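PDB 6F1D: complement C1r subcomponent from Homo sapiens, which is a serine protease subcomponent of the C1 complex that works in complement activation, represented here by a CUB domain that probably takes part in the C1r-C1s interaction. Local coordinates for residues L65-N70 / P84-S89. Numbering follows the deposited sequence.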
ATOM      1  N   LEU A  65      -2.441   4.388  -4.723  1.00 16.95           N
ATOM      2  CA  LEU A  65      -1.489   3.585  -3.944  1.00 15.61           C
ATOM      3  C   LEU A  65      -0.391   3.088  -4.895  1.00 17.45           C
ATOM      4  O   LEU A  65      -0.676   2.375  -5.858  1.00 19.08           O
ATOM      5  CB  LEU A  65      -2.191   2.404  -3.268  1.00 16.55           C
ATOM      6  CG  LEU A  65      -1.225   1.516  -2.460  1.00 18.15           C
ATOM      7  CD1 LEU A  65      -0.603   2.408  -1.362  1.00 16.50           C
ATOM      8  CD2 LEU A  65      -2.014   0.352  -1.809  1.00 22.31           C
ATOM      9  N   GLN A  66       0.852   3.500  -4.667  1.00 16.94           N
ATOM     10  CA  GLN A  66       1.960   3.138  -5.542  1.00 15.81           C
ATOM     11  C   GLN A  66       2.895   2.235  -4.756  1.00 17.97           C
ATOM     12  O   GLN A  66       3.125   2.473  -3.570  1.00 19.07           O
ATOM     13  CB  GLN A  66       2.720   4.373  -6.010  1.00 19.46           C
ATOM     14  CG  GLN A  66       1.851   5.481  -6.479  1.00 30.39           C
ATOM     15  CD  GLN A  66       2.666   6.594  -7.047  1.00 40.02           C
ATOM     16  OE1 GLN A  66       3.849   6.765  -6.690  1.00 33.25           O
ATOM     17  NE2 GLN A  66       2.058   7.374  -7.928  1.00 36.09           N
ATOM     18  N   ILE A  67       3.391   1.183  -5.394  1.00 15.92           N
ATOM     19  CA  ILE A  67       4.236   0.200  -4.721  1.00 19.61           C
ATOM     20  C   ILE A  67       5.575   0.111  -5.442  1.00 19.98           C
ATOM     21  O   ILE A  67       5.614   0.006  -6.672  1.00 18.44           O
ATOM     22  CB  ILE A  67       3.547  -1.169  -4.668  1.00 21.85           C
ATOM     23  CG1 ILE A  67       2.172  -0.995  -3.991  1.00 21.94           C
ATOM     24  CG2 ILE A  67       4.487  -2.182  -3.996  1.00 21.58           C
ATOM     25  CD1 ILE A  67       1.450  -2.282  -3.576  1.00 25.66           C
ATOM     26  N   TYR A  68       6.669   0.157  -4.670  1.00 16.16           N
ATOM     27  CA  TYR A  68       8.036   0.155  -5.180  1.00 17.34           C
ATOM     28  C   TYR A  68       8.770  -1.006  -4.540  1.00 19.92           C
ATOM     29  O   TYR A  68       8.617  -1.265  -3.341  1.00 20.39           O
ATOM     30  CB  TYR A  68       8.782   1.430  -4.849  1.00 20.46           C
ATOM     31  CG  TYR A  68       8.189   2.616  -5.550  1.00 18.04           C
ATOM     32  CD1 TYR A  68       7.073   3.262  -5.011  1.00 26.63           C
ATOM     33  CD2 TYR A  68       8.685   3.050  -6.745  1.00 23.11           C
ATOM     34  CE1 TYR A  68       6.494   4.379  -5.681  1.00 25.08           C
ATOM     35  CE2 TYR A  68       8.123   4.180  -7.427  1.00 29.88           C
ATOM     36  CZ  TYR A  68       7.019   4.808  -6.867  1.00 29.03           C
ATOM     37  OH  TYR A  68       6.427   5.876  -7.485  1.00 36.91           O
ATOM     38  N   ALA A  69       9.539  -1.720  -5.334  1.00 20.16           N
ATOM     39  CA  ALA A  69      10.358  -2.815  -4.831  1.00 23.06           C
ATOM     40  C   ALA A  69      11.786  -2.443  -5.152  1.00 25.70           C
ATOM     41  O   ALA A  69      12.160  -2.359  -6.324  1.00 29.79           O
ATOM     42  CB  ALA A  69       9.982  -4.151  -5.458  1.00 29.97           C
ATOM     43  N   ASN A  70      12.564  -2.223  -4.101  1.00 36.67           N
ATOM     44  CA  ASN A  70      13.920  -1.690  -4.199  1.00 40.28           C
ATOM     45  C   ASN A  70      13.996  -0.549  -5.209  1.00 35.45           C
ATOM     46  O   ASN A  70      14.859  -0.497  -6.075  1.00 36.00           O
ATOM     47  CB  ASN A  70      14.905  -2.792  -4.525  1.00 54.99           C
ATOM     48  CG  ASN A  70      16.114  -2.746  -3.618  1.00 71.80           C
ATOM     49  OD1 ASN A  70      16.579  -1.655  -3.254  1.00 69.23           O
ATOM     50  ND2 ASN A  70      16.610  -3.917  -3.212  1.00 75.15           N
ATOM     51  N   PRO A  84      -3.580  -8.199  -7.126  1.00 38.91           N
ATOM     52  CA  PRO A  84      -3.211  -9.595  -6.894  1.00 38.04           C
ATOM     53  C   PRO A  84      -2.049  -9.644  -5.922  1.00 27.18           C
ATOM     54  O   PRO A  84      -1.360  -8.648  -5.686  1.00 29.34           O
ATOM     55  CB  PRO A  84      -2.806 -10.098  -8.281  1.00 51.27           C
ATOM     56  CG  PRO A  84      -2.226  -8.863  -8.926  1.00 54.40           C
ATOM     57  CD  PRO A  84      -3.017  -7.681  -8.385  1.00 49.88           C
ATOM     58  N   ASP A  85      -1.861 -10.806  -5.324  1.00 32.77           N
ATOM     59  CA  ASP A  85      -0.751 -10.988  -4.397  1.00 34.43           C
ATOM     60  C   ASP A  85       0.578 -10.686  -5.085  1.00 30.38           C
ATOM     61  O   ASP A  85       0.790 -11.066  -6.237  1.00 35.22           O
ATOM     62  CB  ASP A  85      -0.771 -12.421  -3.874  1.00 41.14           C
ATOM     63  CG  ASP A  85      -1.994 -12.706  -3.027  1.00 57.37           C
ATOM     64  OD1 ASP A  85      -2.836 -11.793  -2.824  1.00 52.63           O
ATOM     65  OD2 ASP A  85      -2.116 -13.858  -2.552  1.00 69.61           O
ATOM     66  N   LEU A  86       1.487 -10.017  -4.376  1.00 27.21           N
ATOM     67  CA  LEU A  86       2.746  -9.560  -4.956  1.00 33.10           C
ATOM     68  C   LEU A  86       3.921 -10.290  -4.328  1.00 35.54           C
ATOM     69  O   LEU A  86       4.153 -10.189  -3.121  1.00 33.85           O
ATOM     70  CB  LEU A  86       2.911  -8.057  -4.773  1.00 28.89           C
ATOM     71  CG  LEU A  86       1.881  -7.306  -5.592  1.00 32.83           C
ATOM     72  CD1 LEU A  86       1.869  -5.830  -5.197  1.00 40.19           C
ATOM     73  CD2 LEU A  86       2.223  -7.510  -7.058  1.00 43.09           C
ATOM     74  N   ASP A  87       4.663 -11.008  -5.149  1.00 31.34           N
ATOM     75  CA  ASP A  87       5.967 -11.529  -4.786  1.00 28.70           C
ATOM     76  C   ASP A  87       7.014 -10.549  -5.314  1.00 33.27           C
ATOM     77  O   ASP A  87       7.291 -10.525  -6.513  1.00 35.60           O
ATOM     78  CB  ASP A  87       6.162 -12.922  -5.378  1.00 36.75           C
ATOM     79  CG  ASP A  87       7.605 -13.415  -5.247  1.00 47.81           C
ATOM     80  OD1 ASP A  87       8.451 -12.721  -4.615  1.00 54.73           O
ATOM     81  OD2 ASP A  87       7.884 -14.518  -5.757  1.00 51.35           O
ATOM     82  N   THR A  88       7.625  -9.784  -4.420  1.00 29.25           N
ATOM     83  CA  THR A  88       8.426  -8.640  -4.829  1.00 30.08           C
ATOM     84  C   THR A  88       9.870  -8.965  -5.175  1.00 37.20           C
ATOM     85  O   THR A  88      10.564  -8.078  -5.668  1.00 36.75           O
ATOM     86  CB  THR A  88       8.453  -7.592  -3.728  1.00 28.52           C
ATOM     87  OG1 THR A  88       9.219  -8.109  -2.632  1.00 30.76           O
ATOM     88  CG2 THR A  88       7.035  -7.206  -3.289  1.00 31.31           C
ATOM     89  N   SER A  89      10.354 -10.180  -4.890  1.00 28.82           N
ATOM     90  CA  SER A  89      11.767 -10.536  -5.028  1.00 36.27           C
ATOM     91  C   SER A  89      12.710  -9.502  -4.407  1.00 31.10           C
ATOM     92  O   SER A  89      13.832  -9.312  -4.868  1.00 45.61           O
ATOM     93  CB  SER A  89      12.130 -10.766  -6.495  1.00 45.85           C
ATOM     94  OG  SER A  89      11.469 -11.926  -6.965  1.00 58.11           O
TER
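Ile67 and Leu86 meet end to end through their methyl groups, with CD1 of Ile67 3.9 Å from CD1 of Leu86. In Ile67 the first torsion sets CG1 opposite the carbonyl carbon (chi1 -56°), and the extended second torsion carries CD1 out to the leucine; Leu86 answers with an equally extended chain. Two residues further along each segment lies the second point of contact, where the backbones are nearer to each other and the groups that meet are shorter. Here the methyl of Ala69 faces Thr88, its CB lying 4.1 Å from Thr88 CB and 4.0 Å from Thr88 O. Both touches are purely van der Waals, and the two together bury a modest 136 Å². They join opposing sheets of the CUB beta-sandwich: strand 64-69 runs inside the five-stranded mixed sheet, whereas strand 86-87 is an outermost strand of the four-stranded antiparallel one. Ile67 is the buried member of the group, packed also against Phe46, Ile74, Phe77 and Leu95; Leu86, partly exposed on its outermost strand, meets it from the other sheet. Ala69 also touches Ile74, as Ile67 does. Thr88 OG1 hydrogen-bonds to the backbone O of Leu42 in strand 40-46, the neighbour of strand 86-87, which ties the residue to that side of the sandwich. Just beyond, the chain turns: Ser89 N donates to Asp87 OD1 at 3.2 Å, approaching from above the carboxylate plane, which makes an Asx turn around Thr88. On the other face of strand 64-69, Tyr68 OH gives a 2.8 Å hydrogen bond to Gln66 OE1, with the hydroxyl lying above the amide's carbonyl plane, while Gln66 NE2 is bonded to Glu76 OE1 of the adjacent strand 72-77.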